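Long-range contacts in transcriptional repressor (Vibrio fischeri, PDB 3KV1), which is assigned to the SorC family of transcriptional regulators and probably represses transcription by binding DNA under the control of a sugar-binding domain: residues 59-64 against 102-107; 151-156 against 223-228. All coordinates share one frame; numbering follows the deposited sequence.

Contact 1: 59-64 against 102-107; sequences VAVGQG and HICRRL
Val61, the last residue of the strand, pushes its branched side chain into the face of helix 102-107 formed by Ile103, Cys104 and Leu107. No hydrogen bond crosses between the segments; apolar packing holds them together, as is usual where a helix covers the face of a parallel sheet in a Rossmann-like fold.

Cys104 comes closest: its SG lies 3.4 Å from Val61 CB and 3.6 Å from Val61 CG2, and the short Cys104 side chain lets the helix approach closely, its sulfur facing the Val61 branch point. The two methyl groups of Val61 part around it. With CG1 anti to the backbone N (chi1 174°), that methyl meets Ile103 CG2 at 3.9 Å, while CG2 reaches tip to tip with Leu107 CD1, also at 3.9 Å. A beta-branched valine thus serves two neighbours one helical turn apart.

Ile103 makes a second kind of contact, methyl against backbone. Its extended chain carries CD1 over the loop after the strand, 3.8 Å from Gly62 O and equally far from Gly64 O. Gly62 O is buried here without a polar partner. Gly64 has a positive phi (97°), with backbone angles that would jam a side chain against the preceding carbonyl oxygen, and it occupies the N-cap position of helix 65-72. Gln63 NE2 bonds to Tyr123 OH and to a glycerol, probably from the crystallisation liquor.

Strand 59-61 and helix 102-107 run roughly antiparallel, at 142°, their axes approaching to 9.5 Å. Helix 65-72 adds Val67 against Val61 and Ala71 against Leu107, and strand 83-86 brings Phe84 against Cys104 and Leu107. On the outer side of the helix, Arg105 NH2 hydrogen-bonds to Ser115 O of the second subunit, while its NH1 is salt-bridged to Asp101.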
ATOM      1  N   VAL A  59     -12.801   9.406  -1.895  1.00 18.18           N
ATOM      2  CA  VAL A  59     -12.011  10.322  -2.743  1.00 15.44           C
ATOM      3  C   VAL A  59     -10.953   9.503  -3.495  1.00 17.10           C
ATOM      4  O   VAL A  59     -10.200   8.718  -2.855  1.00 21.17           O
ATOM      5  CB  VAL A  59     -11.276  11.419  -1.880  1.00 17.76           C
ATOM      6  CG1 VAL A  59     -10.587  12.425  -2.800  1.00 21.00           C
ATOM      7  CG2 VAL A  59     -12.263  12.120  -0.897  1.00 22.90           C
ATOM      8  N   ALA A  60     -10.917   9.614  -4.835  1.00 16.03           N
ATOM      9  CA  ALA A  60      -9.853   9.019  -5.644  1.00 18.70           C
ATOM     10  C   ALA A  60      -8.708  10.009  -5.606  1.00 21.01           C
ATOM     11  O   ALA A  60      -8.903  11.124  -6.068  1.00 17.75           O
ATOM     12  CB  ALA A  60     -10.307   8.849  -7.085  1.00 19.04           C
ATOM     13  N   VAL A  61      -7.518   9.578  -5.173  1.00 14.28           N
ATOM     14  CA  VAL A  61      -6.446  10.517  -4.843  1.00 15.39           C
ATOM     15  C   VAL A  61      -5.244  10.309  -5.780  1.00 17.24           C
ATOM     16  O   VAL A  61      -4.774   9.185  -5.951  1.00 17.04           O
ATOM     17  CB  VAL A  61      -6.019  10.298  -3.378  1.00 14.93           C
ATOM     18  CG1 VAL A  61      -4.783  11.155  -3.019  1.00 18.51           C
ATOM     19  CG2 VAL A  61      -7.203  10.603  -2.392  1.00 17.67           C
ATOM     20  N   GLY A  62      -4.778  11.388  -6.419  1.00 17.14           N
ATOM     21  CA  GLY A  62      -3.592  11.293  -7.274  1.00 16.66           C
ATOM     22  C   GLY A  62      -2.321  11.602  -6.499  1.00 16.80           C
ATOM     23  O   GLY A  62      -2.309  11.617  -5.275  1.00 19.32           O
ATOM     24  N   GLN A  63      -1.216  11.827  -7.205  1.00 16.97           N
ATOM     25  CA  GLN A  63       0.056  11.886  -6.503  1.00 16.69           C
ATOM     26  C   GLN A  63       0.629  13.289  -6.583  1.00 18.52           C
ATOM     27  O   GLN A  63       0.079  14.160  -7.258  1.00 20.64           O
ATOM     28  CB  GLN A  63       1.057  10.897  -7.098  1.00 18.78           C
ATOM     29  CG  GLN A  63       1.376  11.105  -8.560  1.00 22.74           C
ATOM     30  CD  GLN A  63       2.471  10.160  -9.057  1.00 26.12           C
ATOM     31  OE1 GLN A  63       2.717   9.084  -8.494  1.00 24.17           O
ATOM     32  NE2 GLN A  63       3.109  10.549 -10.159  1.00 21.78           N
ATOM     33  N   GLY A  64       1.754  13.493  -5.918  1.00 19.36           N
ATOM     34  CA  GLY A  64       2.503  14.734  -6.136  1.00 22.38           C
ATOM     35  C   GLY A  64       2.283  15.866  -5.139  1.00 21.42           C
ATOM     36  O   GLY A  64       1.461  15.772  -4.218  1.00 20.03           O
ATOM     37  N   HIS A 102       0.725   7.236   0.296  1.00 19.11           N
ATOM     38  CA  HIS A 102       1.113   8.004   1.485  1.00 21.25           C
ATOM     39  C   HIS A 102       0.148   9.159   1.743  1.00 22.07           C
ATOM     40  O   HIS A 102      -0.278   9.373   2.870  1.00 23.14           O
ATOM     41  CB  HIS A 102       2.529   8.570   1.336  1.00 28.20           C
ATOM     42  CG  HIS A 102       3.608   7.551   1.509  1.00 48.23           C
ATOM     43  ND1 HIS A 102       4.067   7.156   2.749  1.00 60.55           N
ATOM     44  CD2 HIS A 102       4.327   6.851   0.598  1.00 54.09           C
ATOM     45  CE1 HIS A 102       5.017   6.250   2.593  1.00 62.31           C
ATOM     46  NE2 HIS A 102       5.194   6.048   1.298  1.00 56.80           N
ATOM     47  N   ILE A 103      -0.230   9.865   0.682  1.00 15.76           N
ATOM     48  CA  ILE A 103      -1.192  10.952   0.809  1.00 18.59           C
ATOM     49  C   ILE A 103      -2.531  10.444   1.354  1.00 16.82           C
ATOM     50  O   ILE A 103      -3.095  11.061   2.256  1.00 17.83           O
ATOM     51  CB  ILE A 103      -1.395  11.683  -0.518  1.00 16.23           C
ATOM     52  CG1 ILE A 103      -0.032  12.279  -0.979  1.00 15.75           C
ATOM     53  CG2 ILE A 103      -2.439  12.776  -0.354  1.00 16.85           C
ATOM     54  CD1 ILE A 103      -0.075  12.814  -2.472  1.00 21.77           C
ATOM     55  N   CYS A 104      -3.012   9.305   0.852  1.00 18.78           N
ATOM     56  CA  CYS A 104      -4.296   8.784   1.335  1.00 15.27           C
ATOM     57  C   CYS A 104      -4.192   8.461   2.830  1.00 19.27           C
ATOM     58  O   CYS A 104      -5.130   8.723   3.608  1.00 19.66           O
ATOM     59  CB  CYS A 104      -4.682   7.481   0.605  1.00 19.44           C
ATOM     60  SG  CYS A 104      -5.259   7.824  -1.111  1.00 21.86           S
ATOM     61  N   ARG A 105      -3.075   7.878   3.233  1.00 18.55           N
ATOM     62  CA  ARG A 105      -2.910   7.569   4.654  1.00 18.07           C
ATOM     63  C   ARG A 105      -2.963   8.822   5.533  1.00 21.48           C
ATOM     64  O   ARG A 105      -3.580   8.830   6.614  1.00 22.38           O
ATOM     65  CB  ARG A 105      -1.617   6.751   4.892  1.00 23.98           C
ATOM     66  CG  ARG A 105      -1.829   5.294   4.458  1.00 30.27           C
ATOM     67  CD  ARG A 105      -0.604   4.609   3.846  1.00 42.95           C
ATOM     68  NE  ARG A 105       0.610   4.764   4.628  1.00 42.35           N
ATOM     69  CZ  ARG A 105       1.803   4.317   4.242  1.00 47.04           C
ATOM     70  NH1 ARG A 105       1.939   3.685   3.079  1.00 48.64           N
ATOM     71  NH2 ARG A 105       2.866   4.498   5.019  1.00 40.82           N
ATOM     72  N   ARG A 106      -2.320   9.882   5.063  1.00 20.85           N
ATOM     73  CA  ARG A 106      -2.320  11.152   5.807  1.00 20.99           C
ATOM     74  C   ARG A 106      -3.698  11.804   5.819  1.00 19.71           C
ATOM     75  O   ARG A 106      -4.124  12.343   6.844  1.00 21.77           O
ATOM     76  CB  ARG A 106      -1.247  12.112   5.248  1.00 23.72           C
ATOM     77  CG  ARG A 106       0.167  11.565   5.486  1.00 34.26           C
ATOM     78  CD  ARG A 106       1.208  12.673   5.604  1.00 50.00           C
ATOM     79  NE  ARG A 106       1.322  13.450   4.374  1.00 54.75           N
ATOM     80  CZ  ARG A 106       2.120  13.131   3.361  1.00 65.28           C
ATOM     81  NH1 ARG A 106       2.884  12.045   3.437  1.00 71.84           N
ATOM     82  NH2 ARG A 106       2.160  13.895   2.274  1.00 62.65           N
ATOM     83  N   LEU A 107      -4.372  11.756   4.690  1.00 17.70           N
ATOM     84  CA  LEU A 107      -5.770  12.218   4.605  1.00 20.62           C
ATOM     85  C   LEU A 107      -6.675  11.429   5.558  1.00 23.99           C
ATOM     86  O   LEU A 107      -7.483  12.003   6.258  1.00 21.93           O
ATOM     87  CB  LEU A 107      -6.287  12.130   3.182  1.00 17.61           C
ATOM     88  CG  LEU A 107      -5.723  13.137   2.161  1.00 19.22           C
ATOM     89  CD1 LEU A 107      -6.162  12.760   0.744  1.00 19.76           C
ATOM     90  CD2 LEU A 107      -6.178  14.557   2.580  1.00 21.28           C
TER

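Contact 2: 151-156 against 223-228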
ATOM      1  N   PHE A 151     -15.535  12.009  -5.200  1.00 17.41           N
ATOM      2  CA  PHE A 151     -14.547  13.067  -5.452  1.00 17.66           C
ATOM      3  C   PHE A 151     -13.281  12.491  -6.041  1.00 15.07           C
ATOM      4  O   PHE A 151     -12.985  11.322  -5.811  1.00 16.20           O
ATOM      5  CB  PHE A 151     -14.107  13.735  -4.139  1.00 18.89           C
ATOM      6  CG  PHE A 151     -15.245  14.349  -3.363  1.00 21.37           C
ATOM      7  CD1 PHE A 151     -16.025  13.552  -2.495  1.00 22.24           C
ATOM      8  CD2 PHE A 151     -15.507  15.714  -3.476  1.00 22.67           C
ATOM      9  CE1 PHE A 151     -17.077  14.104  -1.786  1.00 18.59           C
ATOM     10  CE2 PHE A 151     -16.576  16.284  -2.758  1.00 23.69           C
ATOM     11  CZ  PHE A 151     -17.346  15.464  -1.909  1.00 18.85           C
ATOM     12  N   ALA A 152     -12.498  13.348  -6.726  1.00 18.32           N
ATOM     13  CA  ALA A 152     -11.108  13.015  -7.035  1.00 16.91           C
ATOM     14  C   ALA A 152     -10.281  14.210  -6.612  1.00 16.27           C
ATOM     15  O   ALA A 152     -10.740  15.355  -6.723  1.00 19.47           O
ATOM     16  CB  ALA A 152     -10.913  12.711  -8.558  1.00 17.49           C
ATOM     17  N   LEU A 153      -9.087  13.966  -6.097  1.00 15.36           N
ATOM     18  CA  LEU A 153      -8.228  15.063  -5.687  1.00 15.90           C
ATOM     19  C   LEU A 153      -6.952  14.906  -6.525  1.00 16.64           C
ATOM     20  O   LEU A 153      -6.195  13.957  -6.357  1.00 18.66           O
ATOM     21  CB  LEU A 153      -7.985  14.932  -4.179  1.00 19.08           C
ATOM     22  CG  LEU A 153      -7.054  15.950  -3.557  1.00 24.72           C
ATOM     23  CD1 LEU A 153      -7.732  17.337  -3.640  1.00 32.88           C
ATOM     24  CD2 LEU A 153      -6.854  15.519  -2.112  1.00 22.61           C
ATOM     25  N   VAL A 154      -6.757  15.789  -7.496  1.00 16.44           N
ATOM     26  CA  VAL A 154      -5.640  15.586  -8.413  1.00 16.95           C
ATOM     27  C   VAL A 154      -4.893  16.884  -8.668  1.00 18.50           C
ATOM     28  O   VAL A 154      -5.473  17.982  -8.580  1.00 19.93           O
ATOM     29  CB  VAL A 154      -6.158  15.029  -9.756  1.00 17.94           C
ATOM     30  CG1 VAL A 154      -6.630  13.564  -9.611  1.00 23.43           C
ATOM     31  CG2 VAL A 154      -7.297  15.941 -10.323  1.00 20.74           C
ATOM     32  N   GLY A 155      -3.618  16.770  -9.001  1.00 17.45           N
ATOM     33  CA  GLY A 155      -2.856  17.953  -9.366  1.00 17.79           C
ATOM     34  C   GLY A 155      -2.778  18.008 -10.873  1.00 18.51           C
ATOM     35  O   GLY A 155      -2.948  16.980 -11.542  1.00 18.52           O
ATOM     36  N   ILE A 156      -2.529  19.196 -11.435  1.00 19.88           N
ATOM     37  CA  ILE A 156      -2.291  19.289 -12.876  1.00 16.88           C
ATOM     38  C   ILE A 156      -0.794  19.541 -13.018  1.00 20.10           C
ATOM     39  O   ILE A 156      -0.282  20.556 -12.518  1.00 23.76           O
ATOM     40  CB  ILE A 156      -3.050  20.470 -13.504  1.00 18.62           C
ATOM     41  CG1 ILE A 156      -4.554  20.335 -13.221  1.00 21.59           C
ATOM     42  CG2 ILE A 156      -2.733  20.561 -15.044  1.00 22.37           C
ATOM     43  CD1 ILE A 156      -5.377  21.620 -13.557  1.00 28.72           C
ATOM     44  N   ASN A 223     -17.122  14.892  -8.655  1.00 19.84           N
ATOM     45  CA  ASN A 223     -16.455  16.076  -8.158  1.00 18.13           C
ATOM     46  C   ASN A 223     -14.937  15.969  -8.272  1.00 20.36           C
ATOM     47  O   ASN A 223     -14.270  15.625  -7.287  1.00 21.05           O
ATOM     48  CB  ASN A 223     -16.817  16.322  -6.681  1.00 19.78           C
ATOM     49  CG  ASN A 223     -18.310  16.556  -6.479  1.00 22.38           C
ATOM     50  OD1 ASN A 223     -18.838  17.589  -6.873  1.00 24.27           O
ATOM     51  ND2 ASN A 223     -18.989  15.572  -5.927  1.00 22.08           N
ATOM     52  N   VAL A 224     -14.425  16.261  -9.460  1.00 19.48           N
ATOM     53  CA  VAL A 224     -12.983  16.233  -9.715  1.00 19.71           C
ATOM     54  C   VAL A 224     -12.440  17.579  -9.276  1.00 16.82           C
ATOM     55  O   VAL A 224     -12.787  18.630  -9.832  1.00 18.97           O
ATOM     56  CB  VAL A 224     -12.719  15.959 -11.200  1.00 17.73           C
ATOM     57  CG1 VAL A 224     -11.251  16.121 -11.549  1.00 20.92           C
ATOM     58  CG2 VAL A 224     -13.236  14.504 -11.554  1.00 20.16           C
ATOM     59  N   VAL A 225     -11.616  17.543  -8.235  1.00 17.97           N
ATOM     60  CA  VAL A 225     -11.015  18.754  -7.702  1.00 16.61           C
ATOM     61  C   VAL A 225      -9.572  18.776  -8.195  1.00 20.59           C
ATOM     62  O   VAL A 225      -8.776  17.895  -7.839  1.00 21.30           O
ATOM     63  CB  VAL A 225     -10.941  18.690  -6.171  1.00 20.10           C
ATOM     64  CG1 VAL A 225     -10.207  19.958  -5.641  1.00 21.28           C
ATOM     65  CG2 VAL A 225     -12.354  18.521  -5.554  1.00 22.40           C
ATOM     66  N   ALA A 226      -9.240  19.783  -8.987  1.00 18.88           N
ATOM     67  CA  ALA A 226      -7.924  19.828  -9.629  1.00 19.70           C
ATOM     68  C   ALA A 226      -7.189  21.065  -9.127  1.00 23.48           C
ATOM     69  O   ALA A 226      -7.749  22.173  -9.029  1.00 22.44           O
ATOM     70  CB  ALA A 226      -8.056  19.852 -11.151  1.00 22.75           C
HETATM   71  N   MSE A 227      -5.896  20.891  -8.907  0.56 19.98           N
HETATM   72  CA  MSE A 227      -5.126  21.872  -8.186  0.56 19.06           C
HETATM   73  C   MSE A 227      -3.825  22.232  -8.923  0.56 20.70           C
HETATM   74  O   MSE A 227      -3.054  21.347  -9.274  0.56 19.66           O
HETATM   75  CB  MSE A 227      -4.820  21.277  -6.809  0.56 16.35           C
HETATM   76  CG  MSE A 227      -6.045  20.672  -6.092  0.56 19.25           C
HETATM   77 SE   MSE A 227      -5.337  19.970  -4.412  0.56 34.82          SE
HETATM   78  CE  MSE A 227      -4.261  21.655  -3.946  0.56 23.15           C
ATOM     79  N   ALA A 228      -3.571  23.522  -9.146  1.00 19.48           N
ATOM     80  CA  ALA A 228      -2.264  23.935  -9.675  1.00 21.48           C
ATOM     81  C   ALA A 228      -1.933  25.308  -9.120  1.00 24.03           C
ATOM     82  O   ALA A 228      -2.814  26.134  -8.965  1.00 30.72           O
ATOM     83  CB  ALA A 228      -2.289  23.985 -11.182  1.00 29.50           C
TER
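Ala152 O accepts the shortest bond of this pair, from Val225 N at 2.8 Å, one rung of a ladder of five backbone hydrogen bonds between two parallel strands at the centre of a Rossmann-like sheet. Ala152 N bonds to Asn223 O, and Val225 O receives Val154 N at 2.9 Å, nearly straight at the hydrogen (170°). The bond from Met227 N to Val154 O is more bent (132°), although the donor lies in the carbonyl plane. Ala226 CA also approaches Val154 O, at 3.2 Å, as a CA-H...O contact.

One face carries Leu153, Val225 and selenomethionine Met227, apolar chains of differing length that pack against Val45, Tyr48 and Val41 of helix 34-52. Leu153 and Val225 lie side by side, whereas Met227, its SE carried out by an extended second torsion, crosses Leu153; SE is 3.6 Å from Leu153 CD1 in one of two conformers, so this contact is tentative. The other face holds Ala152, Val154, Val224 and Ala226. Val154 CG2 touches both Val224 CG1 and Ala226 CB, and Ile156 CD1 reaches the same small Ala226 methyl; beta-branched valine and isoleucine are at home in extended backbone. Gly155, paired with Met227, lies close to a bound glycerol.

At the start of the strands Asn223 runs beside Phe151, ring and amide planes 30° apart. Its amide is held by Lys23 and by Glu150 O, with ND2 above one face of the Phe151 ring, offset toward the rim.

In the fold
Both contacts are buried and share one sheet, in which strands 58-61 and 151-158 are neighbours. Ala60 joins them directly: Ala60 N lies 2.9 Å from Phe151 O and Ala60 O 2.8 Å from Leu153 N, both probable hydrogen bonds. Contact 2 is the more central, its centre about 5 Å from that of the chain, against about 10 Å for the centre of contact 1. Its chemistry is that of the sheet itself, backbone polar groups paired in register, while contact 1 joins sheet to covering helix through apolar side chains and a methyl laid on the loop backbone, and buries less than half as much surface. Helix 65-72 borders both; contact 1's helix also faces the second subunit, which contact 2 does not touch.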